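Local coordinates for endoglucanase A (PDB 1EDG), which probably hydrolyses internal beta-1,4-glucosidic bonds of cellulose through a catalytic domain of glycoside hydrolase family 5, folded as a TIM barrel, at residues 325-330 / 369-374; 317-322 / 365-370; 254-259 / 350-355; 27-32 / 114-119. One frame throughout, in Å; residues are numbered along the deposited sequence.

Interaction 1: residues 325-330 / 369-374; sequences YYVAQA and DGMVKY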
loop_
_atom_site.group_PDB
_atom_site.type_symbol
_atom_site.label_atom_id
_atom_site.label_comp_id
_atom_site.label_asym_id
_atom_site.label_seq_id
_atom_site.Cartn_x
_atom_site.Cartn_y
_atom_site.Cartn_z
ATOM N N TYR A 325 16.900 -3.541 -8.197
ATOM C CA TYR A 325 16.398 -3.740 -9.555
ATOM C C TYR A 325 14.897 -3.411 -9.634
ATOM O O TYR A 325 14.443 -2.740 -10.565
ATOM C CB TYR A 325 16.649 -5.190 -9.971
ATOM C CG TYR A 325 16.226 -5.536 -11.384
ATOM C CD1 TYR A 325 17.081 -5.315 -12.463
ATOM C CD2 TYR A 325 14.988 -6.133 -11.634
ATOM C CE1 TYR A 325 16.719 -5.684 -13.754
ATOM C CE2 TYR A 325 14.614 -6.507 -12.922
ATOM C CZ TYR A 325 15.483 -6.281 -13.977
ATOM O OH TYR A 325 15.113 -6.667 -15.244
ATOM N N TYR A 326 14.140 -3.890 -8.648
ATOM C CA TYR A 326 12.700 -3.659 -8.569
ATOM C C TYR A 326 12.396 -2.152 -8.572
ATOM O O TYR A 326 11.607 -1.665 -9.388
ATOM C CB TYR A 326 12.146 -4.327 -7.291
ATOM C CG TYR A 326 10.633 -4.388 -7.180
ATOM C CD1 TYR A 326 9.884 -3.240 -6.906
ATOM C CD2 TYR A 326 9.953 -5.603 -7.325
ATOM C CE1 TYR A 326 8.495 -3.297 -6.777
ATOM C CE2 TYR A 326 8.560 -5.671 -7.195
ATOM C CZ TYR A 326 7.839 -4.513 -6.919
ATOM O OH TYR A 326 6.474 -4.567 -6.767
ATOM N N VAL A 327 13.042 -1.410 -7.679
ATOM C CA VAL A 327 12.816 0.031 -7.585
ATOM C C VAL A 327 13.269 0.782 -8.847
ATOM O O VAL A 327 12.564 1.669 -9.324
ATOM C CB VAL A 327 13.500 0.632 -6.324
ATOM C CG1 VAL A 327 13.355 2.148 -6.315
ATOM C CG2 VAL A 327 12.869 0.035 -5.054
ATOM N N ALA A 328 14.428 0.412 -9.387
ATOM C CA ALA A 328 14.951 1.049 -10.597
ATOM C C ALA A 328 14.006 0.848 -11.784
ATOM O O ALA A 328 13.729 1.789 -12.527
ATOM C CB ALA A 328 16.336 0.507 -10.928
ATOM N N GLN A 329 13.508 -0.373 -11.959
ATOM C CA GLN A 329 12.592 -0.678 -13.057
ATOM C C GLN A 329 11.268 0.075 -12.902
ATOM O O GLN A 329 10.684 0.532 -13.884
ATOM C CB GLN A 329 12.349 -2.187 -13.152
ATOM C CG GLN A 329 13.576 -2.998 -13.582
ATOM C CD GLN A 329 14.006 -2.735 -15.023
ATOM O OE1 GLN A 329 13.261 -2.165 -15.821
ATOM N NE2 GLN A 329 15.215 -3.154 -15.360
ATOM N N ALA A 330 10.801 0.218 -11.666
ATOM C CA ALA A 330 9.556 0.946 -11.418
ATOM C C ALA A 330 9.755 2.439 -11.719
ATOM O O ALA A 330 8.919 3.070 -12.377
ATOM C CB ALA A 330 9.087 0.745 -9.966
ATOM N N ASP A 369 19.326 1.260 1.355
ATOM C CA ASP A 369 20.179 2.246 0.686
ATOM C C ASP A 369 20.122 2.030 -0.826
ATOM O O ASP A 369 20.191 2.987 -1.596
ATOM C CB ASP A 369 21.620 2.175 1.202
ATOM C CG ASP A 369 21.755 2.717 2.616
ATOM O OD1 ASP A 369 20.862 3.476 3.050
ATOM O OD2 ASP A 369 22.743 2.386 3.302
ATOM N N GLY A 370 19.978 0.770 -1.234
ATOM C CA GLY A 370 19.860 0.438 -2.645
ATOM C C GLY A 370 18.550 0.993 -3.191
ATOM O O GLY A 370 18.496 1.516 -4.308
ATOM N N MET A 371 17.488 0.904 -2.388
ATOM C CA MET A 371 16.181 1.426 -2.787
ATOM C C MET A 371 16.203 2.952 -2.918
ATOM O O MET A 371 15.680 3.504 -3.884
ATOM C CB MET A 371 15.101 1.008 -1.787
ATOM C CG MET A 371 14.825 -0.486 -1.783
ATOM S SD MET A 371 13.623 -0.940 -0.512
ATOM C CE MET A 371 12.110 -0.186 -1.172
ATOM N N VAL A 372 16.799 3.634 -1.942
ATOM C CA VAL A 372 16.878 5.091 -1.979
ATOM C C VAL A 372 17.704 5.555 -3.183
ATOM O O VAL A 372 17.344 6.516 -3.866
ATOM C CB VAL A 372 17.482 5.662 -0.671
ATOM C CG1 VAL A 372 17.651 7.170 -0.779
ATOM C CG2 VAL A 372 16.572 5.334 0.500
ATOM N N LYS A 373 18.779 4.833 -3.465
ATOM C CA LYS A 373 19.656 5.166 -4.579
ATOM C C LYS A 373 18.925 5.151 -5.926
ATOM O O LYS A 373 19.149 6.017 -6.767
ATOM C CB LYS A 373 20.842 4.196 -4.596
ATOM C CG LYS A 373 21.774 4.346 -5.776
ATOM C CD LYS A 373 22.979 3.433 -5.616
ATOM C CE LYS A 373 23.799 3.386 -6.895
ATOM N NZ LYS A 373 24.094 4.751 -7.413
ATOM N N TYR A 374 18.009 4.204 -6.100
ATOM C CA TYR A 374 17.288 4.082 -7.356
ATOM C C TYR A 374 15.877 4.661 -7.411
ATOM O O TYR A 374 15.206 4.569 -8.443
ATOM C CB TYR A 374 17.319 2.627 -7.816
ATOM C CG TYR A 374 18.723 2.194 -8.176
ATOM C CD1 TYR A 374 19.380 2.757 -9.275
ATOM C CD2 TYR A 374 19.418 1.272 -7.394
ATOM C CE1 TYR A 374 20.693 2.416 -9.580
ATOM C CE2 TYR A 374 20.739 0.921 -7.691
ATOM C CZ TYR A 374 21.370 1.501 -8.785
ATOM O OH TYR A 374 22.682 1.182 -9.071
#
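V327 reaches from helix 316-332 into the groove between M371 and Y374 of helix 365-374. These two helices neighbour each other on the outer layer of a TIM barrel: the first links strands 303-308 and 336-339, and the second follows the last barrel strand. Their segments run nearly parallel, with an axis separation of 8.4 Å and a signed crossing angle of -15°, and V327 lies beside M371 and Y374, which are about one turn apart.

CB of V327 points at the opposite helix, and the two methyls divide the work beyond it. CG1, anti to the backbone N (chi1 175°), lands on main-chain carbonyls, 3.6 Å from M371 O and 3.7 Å from Y374 O, so this methyl packs against main-chain oxygens of the partner. CG2 instead turns to the methionine side chain, 3.8 Å from M371 CG. The bend at chi3 of M371 (69°) brings its CE back to 4.0 Å from the same V327 CG2; M371 also touches L339 of the barrel wall.

One residue on, A328 presents its methyl to the root of Y374. The tyrosine ring leads away from helix 316-332, and its hydroxyl is hydrogen-bonded to P8 and L10 of the N-terminal segment. A328 CB packs at the root of the ring, nearest Y374 CB at 3.9 Å, with Y374 CG next at 4.0 Å.

Interaction 2: residues 317-322 / 365-370; sequences KTRVEY and PEIIDG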
loop_
_atom_site.group_PDB
_atom_site.type_symbol
_atom_site.label_atom_id
_atom_site.label_comp_id
_atom_site.label_asym_id
_atom_site.label_seq_id
_atom_site.Cartn_x
_atom_site.Cartn_y
_atom_site.Cartn_z
ATOM N N LYS A 317 22.656 -10.390 0.072
ATOM C CA LYS A 317 23.071 -9.962 -1.260
ATOM C C LYS A 317 21.963 -10.069 -2.300
ATOM O O LYS A 317 21.700 -9.109 -3.033
ATOM C CB LYS A 317 24.304 -10.743 -1.722
ATOM C CG LYS A 317 24.863 -10.287 -3.074
ATOM C CD LYS A 317 26.178 -10.995 -3.387
ATOM C CE LYS A 317 26.735 -10.602 -4.752
ATOM N NZ LYS A 317 26.008 -11.254 -5.880
ATOM N N THR A 318 21.305 -11.225 -2.347
ATOM C CA THR A 318 20.226 -11.448 -3.306
ATOM C C THR A 318 19.080 -10.460 -3.087
ATOM O O THR A 318 18.515 -9.938 -4.050
ATOM C CB THR A 318 19.710 -12.899 -3.233
ATOM O OG1 THR A 318 20.815 -13.800 -3.416
ATOM C CG2 THR A 318 18.673 -13.158 -4.316
ATOM N N ARG A 319 18.762 -10.171 -1.826
ATOM C CA ARG A 319 17.694 -9.221 -1.527
ATOM C C ARG A 319 18.086 -7.782 -1.877
ATOM O O ARG A 319 17.241 -6.997 -2.316
ATOM C CB ARG A 319 17.223 -9.334 -0.070
ATOM C CG ARG A 319 16.470 -10.639 0.230
ATOM C CD ARG A 319 15.575 -10.535 1.476
ATOM N NE ARG A 319 16.322 -10.249 2.704
ATOM C CZ ARG A 319 15.832 -9.583 3.745
ATOM N NH1 ARG A 319 14.589 -9.127 3.723
ATOM N NH2 ARG A 319 16.589 -9.359 4.808
ATOM N N VAL A 320 19.361 -7.436 -1.711
ATOM C CA VAL A 320 19.819 -6.090 -2.060
ATOM C C VAL A 320 19.682 -5.915 -3.580
ATOM O O VAL A 320 19.158 -4.902 -4.061
ATOM C CB VAL A 320 21.299 -5.855 -1.653
ATOM C CG1 VAL A 320 21.790 -4.509 -2.198
ATOM C CG2 VAL A 320 21.434 -5.876 -0.132
ATOM N N GLU A 321 20.119 -6.926 -4.326
ATOM C CA GLU A 321 20.046 -6.900 -5.787
ATOM C C GLU A 321 18.597 -6.855 -6.287
ATOM O O GLU A 321 18.255 -6.033 -7.148
ATOM C CB GLU A 321 20.800 -8.096 -6.372
ATOM C CG GLU A 321 22.313 -8.003 -6.163
ATOM C CD GLU A 321 23.046 -9.293 -6.472
ATOM O OE1 GLU A 321 22.457 -10.381 -6.305
ATOM O OE2 GLU A 321 24.228 -9.222 -6.869
ATOM N N TYR A 322 17.745 -7.701 -5.711
ATOM C CA TYR A 322 16.332 -7.753 -6.083
ATOM C C TYR A 322 15.614 -6.428 -5.813
ATOM O O TYR A 322 14.963 -5.881 -6.708
ATOM C CB TYR A 322 15.625 -8.913 -5.359
ATOM C CG TYR A 322 14.106 -8.896 -5.456
ATOM C CD1 TYR A 322 13.446 -9.375 -6.594
ATOM C CD2 TYR A 322 13.330 -8.404 -4.404
ATOM C CE1 TYR A 322 12.046 -9.362 -6.674
ATOM C CE2 TYR A 322 11.941 -8.386 -4.472
ATOM C CZ TYR A 322 11.304 -8.864 -5.602
ATOM O OH TYR A 322 9.928 -8.840 -5.646
ATOM N N PRO A 365 20.384 -2.350 6.352
ATOM C CA PRO A 365 20.584 -1.061 5.689
ATOM C C PRO A 365 20.969 -1.070 4.212
ATOM O O PRO A 365 20.553 -0.179 3.474
ATOM C CB PRO A 365 21.626 -0.374 6.573
ATOM C CG PRO A 365 22.438 -1.511 7.085
ATOM C CD PRO A 365 21.386 -2.545 7.421
ATOM N N GLU A 366 21.728 -2.072 3.773
ATOM C CA GLU A 366 22.142 -2.149 2.369
ATOM C C GLU A 366 20.934 -2.244 1.437
ATOM O O GLU A 366 20.934 -1.658 0.354
ATOM C CB GLU A 366 23.069 -3.338 2.120
ATOM C CG GLU A 366 24.407 -3.276 2.853
ATOM C CD GLU A 366 24.390 -3.972 4.206
ATOM O OE1 GLU A 366 23.297 -4.186 4.782
ATOM O OE2 GLU A 366 25.487 -4.323 4.689
ATOM N N ILE A 367 19.903 -2.973 1.862
ATOM C CA ILE A 367 18.693 -3.121 1.052
ATOM C C ILE A 367 18.023 -1.763 0.892
ATOM O O ILE A 367 17.730 -1.334 -0.224
ATOM C CB ILE A 367 17.675 -4.098 1.699
ATOM C CG1 ILE A 367 18.236 -5.523 1.713
ATOM C CG2 ILE A 367 16.341 -4.051 0.942
ATOM C CD1 ILE A 367 17.369 -6.517 2.490
ATOM N N ILE A 368 17.836 -1.057 2.003
ATOM C CA ILE A 368 17.169 0.238 1.942
ATOM C C ILE A 368 18.000 1.334 1.247
ATOM O O ILE A 368 17.442 2.211 0.575
ATOM C CB ILE A 368 16.565 0.671 3.329
ATOM C CG1 ILE A 368 17.270 1.885 3.901
ATOM C CG2 ILE A 368 16.509 -0.498 4.302
ATOM C CD1 ILE A 368 16.549 3.153 3.579
ATOM N N ASP A 369 19.326 1.260 1.355
ATOM C CA ASP A 369 20.179 2.246 0.686
ATOM C C ASP A 369 20.122 2.030 -0.826
ATOM O O ASP A 369 20.191 2.987 -1.596
ATOM C CB ASP A 369 21.620 2.175 1.202
ATOM C CG ASP A 369 21.755 2.717 2.616
ATOM O OD1 ASP A 369 20.862 3.476 3.050
ATOM O OD2 ASP A 369 22.743 2.386 3.302
ATOM N N GLY A 370 19.978 0.770 -1.234
ATOM C CA GLY A 370 19.860 0.438 -2.645
ATOM C C GLY A 370 18.550 0.993 -3.191
ATOM O O GLY A 370 18.496 1.516 -4.308
#
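R319 lays one face of its guanidinium under the tip of I367, whose CD1 methyl sits 3.6 Å above the plane and over its centre. The nearest guanidinium atoms are CZ and NH2, and R319 CZ lies 3.7 Å from I367 CD1. The bend at chi3 (-61°) folds the guanidinium over this methyl, and R319 CB also lies 3.8 Å from I367 CD1. The apolar cover on this face goes with polar partners elsewhere: NH1 is hydrogen-bonded to A310 O, and the group makes a cation-pi contact with F364.

These residues join two near-parallel helices on the outside of the TIM barrel, at 13° to each other, here at the start of helix 365-374. V320 and I367 are the pair whose CA atoms come closest.

V320 CG2, anti to its own carbonyl carbon, packs obliquely on the isoleucine stem, 3.7 Å from I367 CG1. The same methyl is 3.8 Å from E366 CB, so it rests between two consecutive residues of the partner helix. The E366 side chain touches through this root, and V320 CG1 lies 3.9 Å from E366 O; chi2, at 92°, swings the carboxylate away, its OE2 accepting a hydrogen bond from D3 N.

Interaction 3: residues 254-259 / 350-355; sequences HAYCPW and ELFGFF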
loop_
_atom_site.group_PDB
_atom_site.type_symbol
_atom_site.label_atom_id
_atom_site.label_comp_id
_atom_site.label_asym_id
_atom_site.label_seq_id
_atom_site.Cartn_x
_atom_site.Cartn_y
_atom_site.Cartn_z
ATOM N N HIS A 254 -0.395 -4.041 -5.570
ATOM C CA HIS A 254 0.525 -4.651 -4.613
ATOM C C HIS A 254 1.180 -5.744 -5.428
ATOM O O HIS A 254 0.496 -6.453 -6.168
ATOM C CB HIS A 254 -0.216 -5.243 -3.406
ATOM C CG HIS A 254 -0.864 -4.215 -2.527
ATOM N ND1 HIS A 254 -1.686 -4.548 -1.475
ATOM C CD2 HIS A 254 -0.811 -2.861 -2.548
ATOM C CE1 HIS A 254 -2.117 -3.447 -0.882
ATOM N NE2 HIS A 254 -1.600 -2.410 -1.512
ATOM N N ALA A 255 2.497 -5.880 -5.335
ATOM C CA ALA A 255 3.149 -6.897 -6.137
ATOM C C ALA A 255 4.410 -7.495 -5.551
ATOM O O ALA A 255 5.508 -6.981 -5.754
ATOM C CB ALA A 255 3.427 -6.350 -7.530
ATOM N N TYR A 256 4.250 -8.602 -4.837
ATOM C CA TYR A 256 5.377 -9.316 -4.257
ATOM C C TYR A 256 5.698 -10.377 -5.310
ATOM O O TYR A 256 5.370 -11.549 -5.142
ATOM C CB TYR A 256 4.957 -9.981 -2.942
ATOM C CG TYR A 256 4.518 -9.019 -1.856
ATOM C CD1 TYR A 256 5.432 -8.524 -0.932
ATOM C CD2 TYR A 256 3.174 -8.657 -1.712
ATOM C CE1 TYR A 256 5.020 -7.700 0.121
ATOM C CE2 TYR A 256 2.753 -7.832 -0.665
ATOM C CZ TYR A 256 3.679 -7.362 0.251
ATOM O OH TYR A 256 3.273 -6.598 1.321
ATOM N N CYS A 257 6.301 -9.947 -6.414
ATOM C CA CYS A 257 6.617 -10.837 -7.540
ATOM C C CYS A 257 8.116 -11.013 -7.815
ATOM O O CYS A 257 8.855 -10.031 -7.852
ATOM C CB CYS A 257 5.946 -10.304 -8.808
ATOM S SG CYS A 257 4.188 -9.921 -8.616
ATOM N N PRO A 258 8.579 -12.264 -8.011
ATOM C CA PRO A 258 7.788 -13.502 -7.980
ATOM C C PRO A 258 7.556 -13.946 -6.533
ATOM O O PRO A 258 8.461 -13.865 -5.701
ATOM C CB PRO A 258 8.671 -14.487 -8.747
ATOM C CG PRO A 258 10.049 -14.058 -8.360
ATOM C CD PRO A 258 9.967 -12.542 -8.438
ATOM N N TRP A 259 6.353 -14.437 -6.249
ATOM C CA TRP A 259 5.979 -14.867 -4.901
ATOM C C TRP A 259 6.840 -15.944 -4.237
ATOM O O TRP A 259 7.110 -15.858 -3.038
ATOM C CB TRP A 259 4.505 -15.293 -4.866
ATOM C CG TRP A 259 4.027 -15.680 -3.486
ATOM C CD1 TRP A 259 3.722 -16.937 -3.044
ATOM C CD2 TRP A 259 3.829 -14.803 -2.369
ATOM N NE1 TRP A 259 3.350 -16.896 -1.722
ATOM C CE2 TRP A 259 3.406 -15.599 -1.283
ATOM C CE3 TRP A 259 3.972 -13.423 -2.179
ATOM C CZ2 TRP A 259 3.123 -15.060 -0.023
ATOM C CZ3 TRP A 259 3.692 -12.885 -0.923
ATOM C CH2 TRP A 259 3.271 -13.705 0.137
ATOM N N GLU A 350 6.091 -14.278 8.710
ATOM C CA GLU A 350 6.593 -13.530 7.564
ATOM C C GLU A 350 7.619 -12.495 8.007
ATOM O O GLU A 350 7.271 -11.485 8.629
ATOM C CB GLU A 350 5.444 -12.870 6.809
ATOM C CG GLU A 350 4.479 -13.872 6.207
ATOM C CD GLU A 350 3.556 -13.249 5.186
ATOM O OE1 GLU A 350 2.803 -12.319 5.555
ATOM O OE2 GLU A 350 3.588 -13.689 4.012
ATOM N N LEU A 351 8.888 -12.771 7.714
ATOM C CA LEU A 351 9.982 -11.877 8.089
ATOM C C LEU A 351 10.129 -10.660 7.174
ATOM O O LEU A 351 11.029 -10.613 6.326
ATOM C CB LEU A 351 11.321 -12.634 8.161
ATOM C CG LEU A 351 11.598 -13.708 9.224
ATOM C CD1 LEU A 351 10.904 -13.367 10.534
ATOM C CD2 LEU A 351 11.150 -15.051 8.725
ATOM N N PHE A 352 9.222 -9.701 7.332
ATOM C CA PHE A 352 9.251 -8.463 6.555
ATOM C C PHE A 352 9.726 -7.339 7.464
ATOM O O PHE A 352 9.295 -6.195 7.340
ATOM C CB PHE A 352 7.866 -8.116 5.988
ATOM C CG PHE A 352 7.503 -8.876 4.740
ATOM C CD1 PHE A 352 8.179 -8.645 3.548
ATOM C CD2 PHE A 352 6.474 -9.809 4.754
ATOM C CE1 PHE A 352 7.837 -9.325 2.395
ATOM C CE2 PHE A 352 6.121 -10.497 3.601
ATOM C CZ PHE A 352 6.806 -10.254 2.420
ATOM N N GLY A 353 10.573 -7.677 8.428
ATOM C CA GLY A 353 11.082 -6.658 9.324
ATOM C C GLY A 353 12.328 -6.035 8.723
ATOM O O GLY A 353 13.217 -6.758 8.268
ATOM N N PHE A 354 12.367 -4.707 8.670
ATOM C CA PHE A 354 13.525 -3.985 8.138
ATOM C C PHE A 354 13.960 -2.929 9.154
ATOM O O PHE A 354 15.110 -2.919 9.596
ATOM C CB PHE A 354 13.205 -3.326 6.782
ATOM C CG PHE A 354 12.878 -4.307 5.688
ATOM C CD1 PHE A 354 13.891 -4.925 4.961
ATOM C CD2 PHE A 354 11.552 -4.633 5.399
ATOM C CE1 PHE A 354 13.595 -5.856 3.968
ATOM C CE2 PHE A 354 11.244 -5.561 4.410
ATOM C CZ PHE A 354 12.266 -6.178 3.691
ATOM N N PHE A 355 13.033 -2.070 9.561
ATOM C CA PHE A 355 13.330 -1.020 10.529
ATOM C C PHE A 355 13.079 -1.546 11.942
ATOM O O PHE A 355 11.946 -1.906 12.284
ATOM C CB PHE A 355 12.452 0.204 10.258
ATOM C CG PHE A 355 12.656 1.338 11.229
ATOM C CD1 PHE A 355 13.828 2.084 11.217
ATOM C CD2 PHE A 355 11.650 1.695 12.118
ATOM C CE1 PHE A 355 13.993 3.169 12.072
ATOM C CE2 PHE A 355 11.804 2.778 12.980
ATOM C CZ PHE A 355 12.977 3.519 12.955
#
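The carbonyl oxygen of E350, a residue whose carboxylate reaches W259 across the contact, is approached by three donors. N342 ND2 makes a hydrogen bond to it, N344 ND2 a weak one, and F352 N closes a weak 2.9 Å bond to E350 O around the inverse gamma turn centred on L351. The two segments are loops of the TIM barrel, one following strand 249-254 and the other belonging to the long excursion after strand 336-339. Both therefore lie at the C-terminal ends of the strands, where TIM-barrel enzymes carry their active sites.

Their backbones stay far apart, and long side chains bridge the interval. Y256 and F352 each point toward the opposite loop, and their rings meet obliquely: the centroids are 5.5 Å apart and the planes stand at 52°. The touching corner of the tyrosine is its CD1-CE1 side, with Y256 CE1 3.9 Å from F352 CZ. F352 is also packed edge-to-face with W340. Y256 OH is hydrogen-bonded to OE1 of E307, which lies near the end of strand 303-308, where family 5 enzymes carry their nucleophile; this is consistent with Y256 lining the catalytic centre.

A second inverse gamma turn, centred on Y256, and a cis peptide before P258 shape the chain leading to W259. With CG anti to the backbone N (chi1 -177°), the indole swings toward E350. The carboxylate comes to the edge of the indole, near its plane, with E350 OE2 3.9 Å from W259 CH2.

Interaction 4: residues 27-32 / 114-119; sequences KGLRLG and KMYVIL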
loop_
_atom_site.group_PDB
_atom_site.type_symbol
_atom_site.label_atom_id
_atom_site.label_comp_id
_atom_site.label_asym_id
_atom_site.label_seq_id
_atom_site.Cartn_x
_atom_site.Cartn_y
_atom_site.Cartn_z
ATOM N N LYS A 27 6.116 11.603 -8.296
ATOM C CA LYS A 27 7.562 11.738 -8.194
ATOM C C LYS A 27 7.927 12.364 -6.849
ATOM O O LYS A 27 8.904 11.960 -6.227
ATOM C CB LYS A 27 8.102 12.605 -9.329
ATOM C CG LYS A 27 7.983 11.966 -10.688
ATOM C CD LYS A 27 8.372 12.945 -11.789
ATOM C CE LYS A 27 9.821 13.379 -11.675
ATOM N NZ LYS A 27 10.174 14.286 -12.802
ATOM N N GLY A 28 7.126 13.329 -6.400
ATOM C CA GLY A 28 7.373 14.000 -5.137
ATOM C C GLY A 28 7.277 13.090 -3.925
ATOM O O GLY A 28 7.922 13.344 -2.901
ATOM N N LEU A 29 6.486 12.026 -4.028
ATOM C CA LEU A 29 6.340 11.076 -2.920
ATOM C C LEU A 29 7.662 10.335 -2.696
ATOM O O LEU A 29 7.939 9.841 -1.595
ATOM C CB LEU A 29 5.211 10.075 -3.202
ATOM C CG LEU A 29 3.810 10.608 -3.546
ATOM C CD1 LEU A 29 2.812 9.470 -3.468
ATOM C CD2 LEU A 29 3.386 11.695 -2.610
ATOM N N ARG A 30 8.442 10.244 -3.775
ATOM C CA ARG A 30 9.775 9.638 -3.822
ATOM C C ARG A 30 9.958 8.140 -3.544
ATOM O O ARG A 30 10.418 7.394 -4.418
ATOM C CB ARG A 30 10.768 10.459 -2.990
ATOM C CG ARG A 30 12.211 10.142 -3.339
ATOM C CD ARG A 30 13.193 11.007 -2.583
ATOM N NE ARG A 30 14.561 10.762 -3.036
ATOM C CZ ARG A 30 15.595 10.534 -2.229
ATOM N NH1 ARG A 30 15.428 10.516 -0.912
ATOM N NH2 ARG A 30 16.801 10.336 -2.743
ATOM N N LEU A 31 9.650 7.722 -2.319
ATOM C CA LEU A 31 9.778 6.326 -1.890
ATOM C C LEU A 31 8.976 6.245 -0.595
ATOM O O LEU A 31 9.035 7.164 0.222
ATOM C CB LEU A 31 11.251 5.982 -1.615
ATOM C CG LEU A 31 11.578 4.556 -1.161
ATOM C CD1 LEU A 31 11.283 3.566 -2.272
ATOM C CD2 LEU A 31 13.042 4.469 -0.755
ATOM N N GLY A 32 8.232 5.162 -0.404
ATOM C CA GLY A 32 7.430 5.048 0.805
ATOM C C GLY A 32 7.745 3.884 1.732
ATOM O O GLY A 32 8.403 2.914 1.352
ATOM N N LYS A 114 6.822 17.041 7.218
ATOM C CA LYS A 114 6.627 17.441 5.818
ATOM C C LYS A 114 6.551 16.246 4.868
ATOM O O LYS A 114 6.912 16.347 3.692
ATOM C CB LYS A 114 7.740 18.395 5.370
ATOM C CG LYS A 114 7.730 19.747 6.072
ATOM C CD LYS A 114 9.154 20.229 6.329
ATOM C CE LYS A 114 9.856 19.321 7.353
ATOM N NZ LYS A 114 11.319 19.578 7.506
ATOM N N MET A 115 6.085 15.113 5.381
ATOM C CA MET A 115 5.975 13.902 4.580
ATOM C C MET A 115 4.571 13.729 4.032
ATOM O O MET A 115 3.645 14.442 4.422
ATOM C CB MET A 115 6.318 12.672 5.420
ATOM C CG MET A 115 7.724 12.657 5.976
ATOM S SD MET A 115 7.971 11.266 7.092
ATOM C CE MET A 115 8.605 10.043 5.988
ATOM N N TYR A 116 4.431 12.807 3.090
ATOM C CA TYR A 116 3.133 12.491 2.516
ATOM C C TYR A 116 2.614 11.266 3.288
ATOM O O TYR A 116 3.402 10.429 3.745
ATOM C CB TYR A 116 3.272 12.186 1.020
ATOM C CG TYR A 116 3.533 13.420 0.182
ATOM C CD1 TYR A 116 4.831 13.910 0.004
ATOM C CD2 TYR A 116 2.475 14.122 -0.398
ATOM C CE1 TYR A 116 5.063 15.074 -0.724
ATOM C CE2 TYR A 116 2.695 15.284 -1.128
ATOM C CZ TYR A 116 3.992 15.759 -1.284
ATOM O OH TYR A 116 4.204 16.930 -1.984
ATOM N N VAL A 117 1.300 11.182 3.471
ATOM C CA VAL A 117 0.711 10.071 4.204
ATOM C C VAL A 117 -0.449 9.447 3.441
ATOM O O VAL A 117 -1.247 10.152 2.825
ATOM C CB VAL A 117 0.167 10.540 5.579
ATOM C CG1 VAL A 117 -0.477 9.367 6.331
ATOM C CG2 VAL A 117 1.281 11.149 6.410
ATOM N N ILE A 118 -0.530 8.123 3.482
ATOM C CA ILE A 118 -1.627 7.407 2.850
ATOM C C ILE A 118 -2.402 6.714 3.968
ATOM O O ILE A 118 -1.831 5.916 4.706
ATOM C CB ILE A 118 -1.136 6.333 1.861
ATOM C CG1 ILE A 118 -0.433 6.989 0.666
ATOM C CG2 ILE A 118 -2.320 5.489 1.377
ATOM C CD1 ILE A 118 0.305 6.003 -0.213
ATOM N N LEU A 119 -3.677 7.055 4.113
ATOM C CA LEU A 119 -4.553 6.457 5.126
ATOM C C LEU A 119 -5.549 5.566 4.374
ATOM O O LEU A 119 -6.136 6.005 3.387
ATOM C CB LEU A 119 -5.336 7.551 5.855
ATOM C CG LEU A 119 -5.311 7.710 7.376
ATOM C CD1 LEU A 119 -6.546 8.477 7.766
ATOM C CD2 LEU A 119 -5.285 6.376 8.101
#
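G28 brings its carbonyl to the outer part of the Y116 ring as helix 21-29 comes to an end, its O 4.0 Å from Y116 CE1. This helix lies across the N-terminal end of the TIM barrel, close to the start of strand 116-120, and the chain passes from it through a two-residue turn into the first barrel strand. The same carbonyl oxygen accepts a hydrogen bond from N76 ND2, which ties the helix end to the approach to strand 77-80.

L29 carries the contact. Its chi1 (-54°) sends CG toward Y116, and chi2 (-167°) puts the CD2 branch over one face of the ring, the two side chains crossing at about a right angle. The result is a CH-pi contact: L29 CD2 lies 3.6 Å from the ring centroid of Y116 and 25° off the ring normal. The methyl is displaced toward the root of the ring, which makes the packing tight there, with L29 CD2 3.3 Å from Y116 CG. L29 also touches I164 of strand 163-166, so it spans two barrel strands, while Y116 additionally stacks with the ring of H162.

At R30 the backbone turns to positive phi and leaves the helix. Beyond this turn G32 enters strand 32-34, its backbone hydrogen-bonded to C337 and L339 to close the barrel. The turn itself is held by L31 N, which bonds back to L29 O at 2.8 Å, an oxygen that T77 OG1 also engages.

In the fold
Interactions 1 and 2 are successive stages of one helix pair, their centres 9 Å apart, and share D369 and G370. The first helix of that pair also supports the loop of interaction 3 through two probable hydrogen bonds: Y326 OH to A255 O at 2.8 Å and Y322 OH to C257 O at 2.7 Å. The outer layer is thereby tied to a loop whose H254 and Y256 bond to E170 and E307, glutamates in the region expected to hold the family 5 active site. Interaction 4, its centre about 20 Å from that of interaction 3, joins interaction 1 through V372, which packs against R30 and L31, and M371, whose CE touches L31 CD1.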